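PDB 3P2H: AHL synthase from Burkholderia glumae, which probably makes N-acyl-homoserine lactone quorum-sensing signals from acyl-ACP and S-adenosyl-L-methionine, releasing S-methyl-5'-thioadenosine. Local coordinates for residues 20-25 with 65-70; 134-139 with 177-182; 142-147 with 170-175. The protein carries 3 engineered substitutions. One frame throughout, in Å; residues are numbered along the deposited sequence.

Contact 1 (20-25 with 65-70); sequences GSYRYR and CGCARL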
loop_
_atom_site.group_PDB
_atom_site.type_symbol
_atom_site.label_atom_id
_atom_site.label_comp_id
_atom_site.label_asym_id
_atom_site.label_seq_id
_atom_site.Cartn_x
_atom_site.Cartn_y
_atom_site.Cartn_z
ATOM N N GLY A 20 -6.013 -0.782 13.002
ATOM C CA GLY A 20 -6.499 -2.145 12.915
ATOM C C GLY A 20 -7.995 -2.195 12.681
ATOM O O GLY A 20 -8.488 -3.063 11.965
ATOM N N SER A 21 -8.717 -1.262 13.292
ATOM C CA SER A 21 -10.165 -1.192 13.155
ATOM C C SER A 21 -10.527 -0.721 11.756
ATOM O O SER A 21 -11.452 -1.246 11.135
ATOM C CB SER A 21 -10.751 -0.228 14.191
ATOM O OG SER A 21 -12.166 -0.157 14.085
ATOM N N TYR A 22 -9.801 0.276 11.257
ATOM C CA TYR A 22 -10.077 0.784 9.924
ATOM C C TYR A 22 -9.809 -0.304 8.899
ATOM O O TYR A 22 -10.567 -0.466 7.948
ATOM C CB TYR A 22 -9.214 1.996 9.604
ATOM C CG TYR A 22 -9.448 2.515 8.205
ATOM C CD1 TYR A 22 -10.634 3.176 7.873
ATOM C CD2 TYR A 22 -8.500 2.325 7.206
ATOM C CE1 TYR A 22 -10.859 3.635 6.576
ATOM C CE2 TYR A 22 -8.718 2.777 5.912
ATOM C CZ TYR A 22 -9.895 3.431 5.603
ATOM O OH TYR A 22 -10.101 3.876 4.324
ATOM N N ARG A 23 -8.729 -1.053 9.090
ATOM C CA ARG A 23 -8.410 -2.125 8.159
ATOM C C ARG A 23 -9.458 -3.231 8.223
ATOM O O ARG A 23 -9.812 -3.809 7.198
ATOM C CB ARG A 23 -7.005 -2.674 8.435
ATOM C CG ARG A 23 -5.918 -1.828 7.777
ATOM C CD ARG A 23 -4.512 -2.236 8.183
ATOM N NE ARG A 23 -4.240 -3.652 7.978
ATOM C CZ ARG A 23 -3.043 -4.200 8.142
ATOM N NH1 ARG A 23 -2.018 -3.440 8.502
ATOM N NH2 ARG A 23 -2.872 -5.502 7.967
ATOM N N TYR A 24 -9.962 -3.516 9.420
ATOM C CA TYR A 24 -10.986 -4.542 9.562
ATOM C C TYR A 24 -12.217 -4.151 8.749
ATOM O O TYR A 24 -12.765 -4.952 7.997
ATOM C CB TYR A 24 -11.412 -4.709 11.022
ATOM C CG TYR A 24 -12.501 -5.751 11.186
ATOM C CD1 TYR A 24 -12.187 -7.110 11.256
ATOM C CD2 TYR A 24 -13.850 -5.386 11.200
ATOM C CE1 TYR A 24 -13.185 -8.082 11.332
ATOM C CE2 TYR A 24 -14.861 -6.352 11.273
ATOM C CZ TYR A 24 -14.517 -7.700 11.336
ATOM O OH TYR A 24 -15.493 -8.669 11.383
ATOM N N ARG A 25 -12.651 -2.910 8.911
ATOM C CA ARG A 25 -13.829 -2.429 8.206
ATOM C C ARG A 25 -13.688 -2.448 6.685
ATOM O O ARG A 25 -14.641 -2.753 5.974
ATOM C CB ARG A 25 -14.180 -1.025 8.704
ATOM C CG ARG A 25 -14.679 -1.036 10.153
ATOM C CD ARG A 25 -14.965 0.360 10.677
ATOM N NE ARG A 25 -13.772 0.996 11.226
ATOM C CZ ARG A 25 -13.500 2.290 11.093
ATOM N NH1 ARG A 25 -14.339 3.069 10.425
ATOM N NH2 ARG A 25 -12.394 2.807 11.623
ATOM N N CYS A 65 -9.391 7.749 7.124
ATOM C CA CYS A 65 -10.137 7.594 5.887
ATOM C C CYS A 65 -9.233 7.015 4.802
ATOM O O CYS A 65 -9.559 7.060 3.621
ATOM C CB CYS A 65 -10.711 8.942 5.437
ATOM S SG CYS A 65 -9.482 10.249 5.199
ATOM N N GLY A 66 -8.098 6.459 5.212
ATOM C CA GLY A 66 -7.181 5.879 4.253
ATOM C C GLY A 66 -5.984 5.235 4.925
ATOM O O GLY A 66 -5.582 5.654 6.008
ATOM N N CYS A 67 -5.423 4.208 4.295
ATOM C CA CYS A 67 -4.263 3.533 4.860
ATOM C C CYS A 67 -3.372 2.919 3.791
ATOM O O CYS A 67 -3.777 2.759 2.639
ATOM C CB CYS A 67 -4.694 2.440 5.847
ATOM S SG CYS A 67 -5.552 1.006 5.127
ATOM N N ALA A 68 -2.152 2.586 4.189
ATOM C CA ALA A 68 -1.192 1.960 3.299
ATOM C C ALA A 68 -0.095 1.337 4.145
ATOM O O ALA A 68 0.195 1.801 5.248
ATOM C CB ALA A 68 -0.604 2.978 2.338
ATOM N N ARG A 69 0.494 0.272 3.624
ATOM C CA ARG A 69 1.557 -0.436 4.316
ATOM C C ARG A 69 2.763 -0.502 3.394
ATOM O O ARG A 69 2.625 -0.817 2.215
ATOM C CB ARG A 69 1.086 -1.851 4.676
ATOM C CG ARG A 69 2.119 -2.684 5.394
ATOM C CD ARG A 69 1.489 -3.888 6.075
ATOM N NE ARG A 69 1.108 -4.941 5.141
ATOM C CZ ARG A 69 0.537 -6.082 5.506
ATOM N NH1 ARG A 69 0.274 -6.307 6.785
ATOM N NH2 ARG A 69 0.255 -7.008 4.602
ATOM N N LEU A 70 3.937 -0.188 3.932
ATOM C CA LEU A 70 5.173 -0.221 3.158
ATOM C C LEU A 70 6.174 -1.175 3.799
ATOM O O LEU A 70 6.414 -1.117 5.005
ATOM C CB LEU A 70 5.783 1.183 3.063
ATOM C CG LEU A 70 5.045 2.162 2.141
ATOM C CD1 LEU A 70 5.611 3.559 2.306
ATOM C CD2 LEU A 70 5.188 1.700 0.708
#
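Tyr22 and Cys67 form the tight part of this contact. The thiol comes in at the edge of the phenol ring, in its plane. Cys67 SG lies 3.7 Å from Tyr22 CE2 and is nearly as close to CD2. The line from the sulfur to the ring centre, 4.9 Å long, runs 85° off the ring normal. This is a sulfur-aromatic contact made at the edge. The aliphatic start of Arg23 closes on the same sulfur, with Arg23 CG 3.9 Å from Cys67 SG. The end of the ring reaches the backbone at Cys65 and Gly66, and Tyr22 OH stands 3.3 Å from Cys65 C. Tyr22 OH is hydrogen-bonded to Thr106 OG1. The Tyr22 side chain takes this course because CG is anti to the backbone N (chi1 178°).

Segment 20-25 of helix 13-30 crosses segment 65-70 of strand 64-72 at 98°, with their axes 9.3 Å apart at closest. Such packing of a helix on the mixed sheet is consistent with a fold related to the acetyltransferases. At Cys65 and Gly66 the strand carries a classic beta bulge, both residues facing Gly57 on the neighbouring strand.

Toward Arg69 the contact becomes a buried polar cluster. The two arginine side chains cross at about a right angle, and their guanidinium planes are perpendicular. Arg23 NH2 and Arg69 NH1 are 3.5 Å apart with no bond between them. Arg23 forms salt bridges to Asp48 and Glu43, and Arg69 to Asp45 and Asp48. These carboxylates probably offset the gathered arginines, Arg102 among them. Ser101 takes a hydrogen bond from Arg69 NE. The looser, more open side is at Cys65, which is partly exposed and whose CB points away from the helix.

Contact 2 (134-139 with 177-182); sequences RGARQL and IDIDAQ. With NOO (N-(3-oxocyclohex-1-en-1-yl)octanamide), chain C.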
loop_
_atom_site.group_PDB
_atom_site.type_symbol
_atom_site.label_atom_id
_atom_site.label_comp_id
_atom_site.label_asym_id
_atom_site.label_seq_id
_atom_site.Cartn_x
_atom_site.Cartn_y
_atom_site.Cartn_z
ATOM N N ARG A 134 13.550 6.618 1.644
ATOM C CA ARG A 134 14.177 5.445 2.235
ATOM C C ARG A 134 15.046 4.723 1.212
ATOM O O ARG A 134 15.546 3.626 1.476
ATOM C CB ARG A 134 13.107 4.492 2.772
ATOM C CG ARG A 134 12.303 5.063 3.932
ATOM C CD ARG A 134 13.207 5.328 5.115
ATOM N NE ARG A 134 13.526 4.096 5.829
ATOM C CZ ARG A 134 12.804 3.616 6.835
ATOM N NH1 ARG A 134 11.725 4.273 7.245
ATOM N NH2 ARG A 134 13.154 2.480 7.427
ATOM N N GLY A 135 15.205 5.337 0.040
ATOM C CA GLY A 135 16.036 4.755 -0.999
ATOM C C GLY A 135 15.351 3.927 -2.072
ATOM O O GLY A 135 16.023 3.383 -2.944
ATOM N N ALA A 136 14.028 3.822 -2.027
ATOM C CA ALA A 136 13.316 3.035 -3.024
ATOM C C ALA A 136 13.241 3.749 -4.370
ATOM O O ALA A 136 13.046 4.968 -4.430
ATOM C CB ALA A 136 11.911 2.716 -2.535
ATOM N N ARG A 137 13.400 2.982 -5.445
ATOM C CA ARG A 137 13.323 3.520 -6.799
ATOM C C ARG A 137 12.072 2.968 -7.485
ATOM O O ARG A 137 11.669 3.441 -8.547
ATOM C CB ARG A 137 14.583 3.155 -7.582
ATOM C CG ARG A 137 15.812 3.877 -7.047
ATOM C CD ARG A 137 17.111 3.391 -7.665
ATOM N NE ARG A 137 18.236 4.199 -7.189
ATOM C CZ ARG A 137 19.492 4.057 -7.604
ATOM N NH1 ARG A 137 19.798 3.132 -8.503
ATOM N NH2 ARG A 137 20.439 4.861 -7.137
ATOM N N GLN A 138 11.463 1.968 -6.855
ATOM C CA GLN A 138 10.243 1.347 -7.362
ATOM C C GLN A 138 9.406 0.764 -6.232
ATOM O O GLN A 138 9.923 0.414 -5.166
ATOM C CB GLN A 138 10.560 0.201 -8.321
ATOM C CG GLN A 138 11.133 0.579 -9.664
ATOM C CD GLN A 138 11.476 -0.656 -10.471
ATOM O OE1 GLN A 138 12.320 -1.450 -10.070
ATOM N NE2 GLN A 138 10.813 -0.831 -11.603
ATOM N N LEU A 139 8.103 0.676 -6.482
ATOM C CA LEU A 139 7.173 0.069 -5.549
ATOM C C LEU A 139 6.581 -1.108 -6.316
ATOM O O LEU A 139 6.447 -1.057 -7.543
ATOM C CB LEU A 139 6.045 1.026 -5.165
ATOM C CG LEU A 139 6.380 2.272 -4.355
ATOM C CD1 LEU A 139 5.095 3.025 -4.084
ATOM C CD2 LEU A 139 7.060 1.893 -3.055
ATOM N N ILE A 177 5.376 0.457 -9.790
ATOM C CA ILE A 177 5.202 1.903 -9.847
ATOM C C ILE A 177 6.638 2.421 -9.825
ATOM O O ILE A 177 7.336 2.270 -8.817
ATOM C CB ILE A 177 4.449 2.496 -8.637
ATOM C CG1 ILE A 177 2.951 2.212 -8.742
ATOM C CG2 ILE A 177 4.659 4.001 -8.594
ATOM C CD1 ILE A 177 2.133 2.857 -7.627
ATOM N N ASP A 178 7.093 2.992 -10.938
ATOM C CA ASP A 178 8.450 3.524 -11.007
ATOM C C ASP A 178 8.501 4.892 -10.356
ATOM O O ASP A 178 7.738 5.782 -10.721
ATOM C CB ASP A 178 8.931 3.665 -12.458
ATOM C CG ASP A 178 9.256 2.334 -13.104
ATOM O OD1 ASP A 178 9.253 1.305 -12.401
ATOM O OD2 ASP A 178 9.525 2.323 -14.325
ATOM N N ILE A 179 9.394 5.059 -9.389
ATOM C CA ILE A 179 9.532 6.350 -8.735
ATOM C C ILE A 179 10.465 7.185 -9.614
ATOM O O ILE A 179 11.627 7.415 -9.285
ATOM C CB ILE A 179 10.109 6.200 -7.307
ATOM C CG1 ILE A 179 9.180 5.312 -6.473
ATOM C CG2 ILE A 179 10.241 7.577 -6.651
ATOM C CD1 ILE A 179 9.675 5.013 -5.056
ATOM N N ASP A 180 9.939 7.615 -10.757
ATOM C CA ASP A 180 10.704 8.410 -11.700
ATOM C C ASP A 180 10.110 9.814 -11.822
ATOM O O ASP A 180 9.177 10.170 -11.098
ATOM C CB ASP A 180 10.727 7.720 -13.073
ATOM C CG ASP A 180 9.334 7.436 -13.618
ATOM O OD1 ASP A 180 8.344 7.996 -13.097
ATOM O OD2 ASP A 180 9.232 6.656 -14.589
ATOM N N ALA A 181 10.647 10.603 -12.749
ATOM C CA ALA A 181 10.178 11.971 -12.949
ATOM C C ALA A 181 8.664 12.050 -13.154
ATOM O O ALA A 181 8.000 12.912 -12.585
ATOM C CB ALA A 181 10.906 12.604 -14.138
ATOM N N GLN A 182 8.121 11.144 -13.960
ATOM C CA GLN A 182 6.690 11.123 -14.240
ATOM C C GLN A 182 5.853 10.909 -12.982
ATOM O O GLN A 182 4.908 11.652 -12.715
ATOM C CB GLN A 182 6.360 10.013 -15.239
ATOM C CG GLN A 182 4.913 10.039 -15.712
ATOM C CD GLN A 182 4.552 8.838 -16.574
ATOM O OE1 GLN A 182 5.284 8.475 -17.490
ATOM N NE2 GLN A 182 3.416 8.225 -16.283
HETATM C C1 NOO C . -8.944 -1.175 -3.163
HETATM O O1 NOO C . -9.594 -0.871 -4.158
HETATM C C2 NOO C . -7.465 -1.534 -3.232
HETATM C C3 NOO C . -6.871 -2.431 -2.334
HETATM C C4 NOO C . -7.714 -2.885 -1.124
HETATM C C5 NOO C . -8.776 -1.827 -0.624
HETATM C C6 NOO C . -9.650 -1.234 -1.772
HETATM N N7 NOO C . -5.525 -2.980 -2.453
HETATM C C8 NOO C . -4.445 -3.195 -1.556
HETATM O O8 NOO C . -4.536 -3.785 -0.484
HETATM C C9 NOO C . -3.037 -2.671 -1.917
HETATM C C10 NOO C . -2.734 -2.178 -3.356
HETATM C C11 NOO C . -1.228 -2.393 -3.672
HETATM C C12 NOO C . -0.623 -1.239 -4.491
HETATM C C13 NOO C . 0.836 -1.549 -4.891
HETATM C C14 NOO C . 1.201 -0.908 -6.244
HETATM C C15 NOO C . 2.702 -1.013 -6.531
#
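Two antiparallel strands, 138-144 and 170-178, meet here at one end of their pairing. Leu139 and Ile177 form a hydrogen-bonded pair. Leu139 N gives its hydrogen to Ile177 O at 2.9 Å, and Ile177 N returns one to Leu139 O at the same length. Gln138 and Asp178 are the adjacent non-hydrogen-bonded pair. One more backbone bond follows, from Ile179 N to Arg137 O. Its donor sits above the carbonyl plane, 41° out of it, where the regular strand pairing has ended.

The side chains of Gln138 and Asp178 lie side by side and point the same way. Gln138 NE2 bonds to Asp178 OD1 at 2.8 Å, though the position of OD1 is less certain. The amide and carboxylate planes are turned 49° apart. On the other sheet face, Leu139 CB meets Ile177 CB at 4.1 Å. With CG1 anti to the carbonyl carbon (chi1 -59°), Ile179 sends CD1 back over the opposite backbone to Ala136 O, at 3.4 Å.

Beyond the strands, Ile179 centres an inverse gamma turn. Asp180 OD1 accepts from Thr183 N, capping the start of helix 181-186. The arrangement is that of an antiparallel strand pair whose Leu139 and Ile177 belong to the inhibitor pocket, at the end of the octanoyl chain, where C15 lies 3.9 Å from Ile177 CG1.

Contact 3 (142-147 with 170-175); sequences VTFCSM and RMVVAC. Engineered in segment 142-147: Met147 (natural residue Ile). With NOO (N-(3-oxocyclohex-1-en-1-yl)octanamide), chain C.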
loop_
_atom_site.group_PDB
_atom_site.type_symbol
_atom_site.label_atom_id
_atom_site.label_comp_id
_atom_site.label_asym_id
_atom_site.label_seq_id
_atom_site.Cartn_x
_atom_site.Cartn_y
_atom_site.Cartn_z
ATOM N N VAL A 142 0.459 -6.329 -5.152
ATOM C CA VAL A 142 -0.745 -6.831 -5.785
ATOM C C VAL A 142 -1.794 -5.746 -5.657
ATOM O O VAL A 142 -2.086 -5.273 -4.553
ATOM C CB VAL A 142 -1.250 -8.114 -5.098
ATOM C CG1 VAL A 142 -2.518 -8.594 -5.767
ATOM C CG2 VAL A 142 -0.180 -9.177 -5.151
ATOM N N THR A 143 -2.362 -5.345 -6.782
ATOM C CA THR A 143 -3.364 -4.293 -6.759
ATOM C C THR A 143 -4.597 -4.691 -7.546
ATOM O O THR A 143 -4.495 -5.368 -8.568
ATOM C CB THR A 143 -2.811 -2.991 -7.375
ATOM O OG1 THR A 143 -3.216 -2.897 -8.745
ATOM C CG2 THR A 143 -1.301 -2.994 -7.335
ATOM N N PHE A 144 -5.762 -4.280 -7.057
ATOM C CA PHE A 144 -7.008 -4.559 -7.755
ATOM C C PHE A 144 -6.849 -3.824 -9.088
ATOM O O PHE A 144 -6.257 -2.747 -9.127
ATOM C CB PHE A 144 -8.187 -3.968 -6.981
ATOM C CG PHE A 144 -8.481 -4.661 -5.679
ATOM C CD1 PHE A 144 -7.533 -5.473 -5.065
ATOM C CD2 PHE A 144 -9.706 -4.471 -5.045
ATOM C CE1 PHE A 144 -7.802 -6.084 -3.835
ATOM C CE2 PHE A 144 -9.982 -5.074 -3.821
ATOM C CZ PHE A 144 -9.032 -5.879 -3.215
ATOM N N CYS A 145 -7.349 -4.395 -10.176
ATOM C CA CYS A 145 -7.210 -3.716 -11.455
ATOM C C CYS A 145 -7.943 -2.376 -11.435
ATOM O O CYS A 145 -7.539 -1.435 -12.103
ATOM C CB CYS A 145 -7.719 -4.600 -12.592
ATOM S SG CYS A 145 -6.586 -5.954 -12.977
ATOM N N SER A 146 -9.011 -2.281 -10.653
ATOM C CA SER A 146 -9.751 -1.027 -10.572
ATOM C C SER A 146 -8.855 0.057 -9.974
ATOM O O SER A 146 -8.936 1.225 -10.353
ATOM C CB SER A 146 -11.008 -1.207 -9.720
ATOM O OG SER A 146 -10.684 -1.679 -8.430
ATOM N N MET A 147 -8.000 -0.340 -9.036
ATOM C CA MET A 147 -7.070 0.587 -8.397
ATOM C C MET A 147 -5.964 0.911 -9.400
ATOM O O MET A 147 -5.479 2.037 -9.465
ATOM C CB MET A 147 -6.471 -0.053 -7.139
ATOM C CG MET A 147 -5.501 0.836 -6.376
ATOM S SD MET A 147 -6.223 2.413 -5.874
ATOM C CE MET A 147 -7.102 1.922 -4.423
ATOM N N ARG A 170 -12.198 -11.406 -7.558
ATOM C CA ARG A 170 -11.671 -10.037 -7.648
ATOM C C ARG A 170 -10.471 -9.944 -8.585
ATOM O O ARG A 170 -9.422 -10.527 -8.317
ATOM C CB ARG A 170 -11.268 -9.524 -6.261
ATOM C CG ARG A 170 -12.438 -9.203 -5.337
ATOM C CD ARG A 170 -11.961 -8.597 -4.014
ATOM N NE ARG A 170 -11.490 -9.618 -3.081
ATOM C CZ ARG A 170 -12.253 -10.613 -2.629
ATOM N NH1 ARG A 170 -13.521 -10.712 -3.026
ATOM N NH2 ARG A 170 -11.756 -11.513 -1.784
ATOM N N MET A 171 -10.623 -9.199 -9.676
ATOM C CA MET A 171 -9.544 -9.048 -10.648
ATOM C C MET A 171 -8.406 -8.221 -10.068
ATOM O O MET A 171 -8.609 -7.081 -9.651
ATOM C CB MET A 171 -10.062 -8.376 -11.922
ATOM C CG MET A 171 -9.062 -8.371 -13.081
ATOM S SD MET A 171 -8.740 -10.023 -13.790
ATOM C CE MET A 171 -10.373 -10.433 -14.370
ATOM N N VAL A 172 -7.211 -8.805 -10.039
ATOM C CA VAL A 172 -6.029 -8.133 -9.513
ATOM C C VAL A 172 -4.820 -8.409 -10.400
ATOM O O VAL A 172 -4.864 -9.263 -11.291
ATOM C CB VAL A 172 -5.688 -8.611 -8.082
ATOM C CG1 VAL A 172 -6.909 -8.493 -7.181
ATOM C CG2 VAL A 172 -5.189 -10.049 -8.123
ATOM N N VAL A 173 -3.739 -7.685 -10.147
ATOM C CA VAL A 173 -2.527 -7.858 -10.920
ATOM C C VAL A 173 -1.326 -7.354 -10.140
ATOM O O VAL A 173 -1.436 -6.405 -9.367
ATOM C CB VAL A 173 -2.620 -7.092 -12.265
ATOM C CG1 VAL A 173 -2.636 -5.586 -12.014
ATOM C CG2 VAL A 173 -1.471 -7.485 -13.162
ATOM N N ALA A 174 -0.183 -8.009 -10.316
ATOM C CA ALA A 174 1.032 -7.575 -9.640
ATOM C C ALA A 174 1.392 -6.289 -10.376
ATOM O O ALA A 174 1.476 -6.277 -11.604
ATOM C CB ALA A 174 2.124 -8.613 -9.798
ATOM N N CYS A 175 1.608 -5.212 -9.632
ATOM C CA CYS A 175 1.879 -3.922 -10.256
ATOM C C CYS A 175 3.133 -3.200 -9.780
ATOM O O CYS A 175 3.443 -3.179 -8.584
ATOM C CB CYS A 175 0.649 -3.026 -10.040
ATOM S SG CYS A 175 0.625 -1.377 -10.802
HETATM C C1 NOO C . -8.944 -1.175 -3.163
HETATM O O1 NOO C . -9.594 -0.871 -4.158
HETATM C C2 NOO C . -7.465 -1.534 -3.232
HETATM C C3 NOO C . -6.871 -2.431 -2.334
HETATM C C4 NOO C . -7.714 -2.885 -1.124
HETATM C C5 NOO C . -8.776 -1.827 -0.624
HETATM C C6 NOO C . -9.650 -1.234 -1.772
HETATM N N7 NOO C . -5.525 -2.980 -2.453
HETATM C C8 NOO C . -4.445 -3.195 -1.556
HETATM O O8 NOO C . -4.536 -3.785 -0.484
HETATM C C9 NOO C . -3.037 -2.671 -1.917
HETATM C C10 NOO C . -2.734 -2.178 -3.356
HETATM C C11 NOO C . -1.228 -2.393 -3.672
HETATM C C12 NOO C . -0.623 -1.239 -4.491
HETATM C C13 NOO C . 0.836 -1.549 -4.891
HETATM C C14 NOO C . 1.201 -0.908 -6.244
HETATM C C15 NOO C . 2.702 -1.013 -6.531
HETATM O O HOH W 1 -10.254 -5.083 -9.661
#
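The Phe144 ring meets Val172 and Arg170 of strand 170-178 obliquely and has the inhibitor's cyclohexenone over one face. Atom C3 of N-(3-oxocyclohex-1-en-1-yl)octanamide lies 4.0 Å above the ring plane of Phe144, over its centre. Val172 CG1 touches Phe144 CD1 at 3.7 Å, and Arg170 CD packs near CE2 and CZ. Arg170 runs alongside the phenyl group. Its guanidinium plane is tilted 44° from the ring, and Phe144 CZ lies at the guanidinium edge. A chi1 of -69°, with CG anti to the carbonyl carbon, places the Phe144 ring between Val172 and the inhibitor.

The backbones pair antiparallel. Thr143 and Val173 exchange two hydrogen bonds, and the one from Thr143 N to Val173 O is nearly straight at 173°. Cys145 N then donates to Met171 O at 3.0 Å. A water also donates to Met171 O and accepts from Ser146 N, so this carbonyl is gripped twice, opposite the point where strand 138-144 passes into helix 145-154. Thr143 OG1 donates to Phe144 O from above the carbonyl plane.

Thr143 CG2 is pressed between Cys175 CB, at a tight 3.3 Å, and the inhibitor's acyl chain, with C12 3.4 Å away. Val142 CG1 meets Val172 CG2. Cys145 SG packs against Met171 CG at 3.5 Å. The engineered Met147 brings its CE to the cyclohexenone. Val142, Thr143, Phe144, Met147 and Cys175 belong to the inhibitor pocket.

Trp33 and Leu31, from the loop after helix 13-30, also touch the Phe144 side chain, and Trp33 touches Arg170. Strand 138-144 leads straight into helix 145-154, whose Glu148 touches Thr143 and Val173. Strands 157-160 and 165-167 also pair with strand 170-178 and continue the sheet.

Overall arrangement
All three contacts reach the same mixed sheet. Contacts 2 and 3 share strands 138-144 and 170-178, and their centres are 19 Å apart. Both touch the inhibitor: contact 2 meets the end of its acyl chain, and contact 3 meets the chain and the cyclohexenone. Contact 1 lies 18 Å from contact 3 between centres, with nearest atoms about 8 Å apart. It packs against contact 2 through Leu70 CD2 and Leu139 CD2, 4.2 Å apart. The 5'-deoxy-5'-methylthioadenosine lies near both contacts 1 and 3, about 5 Å from the Arg69 side chain and about 4 Å from that of Val142.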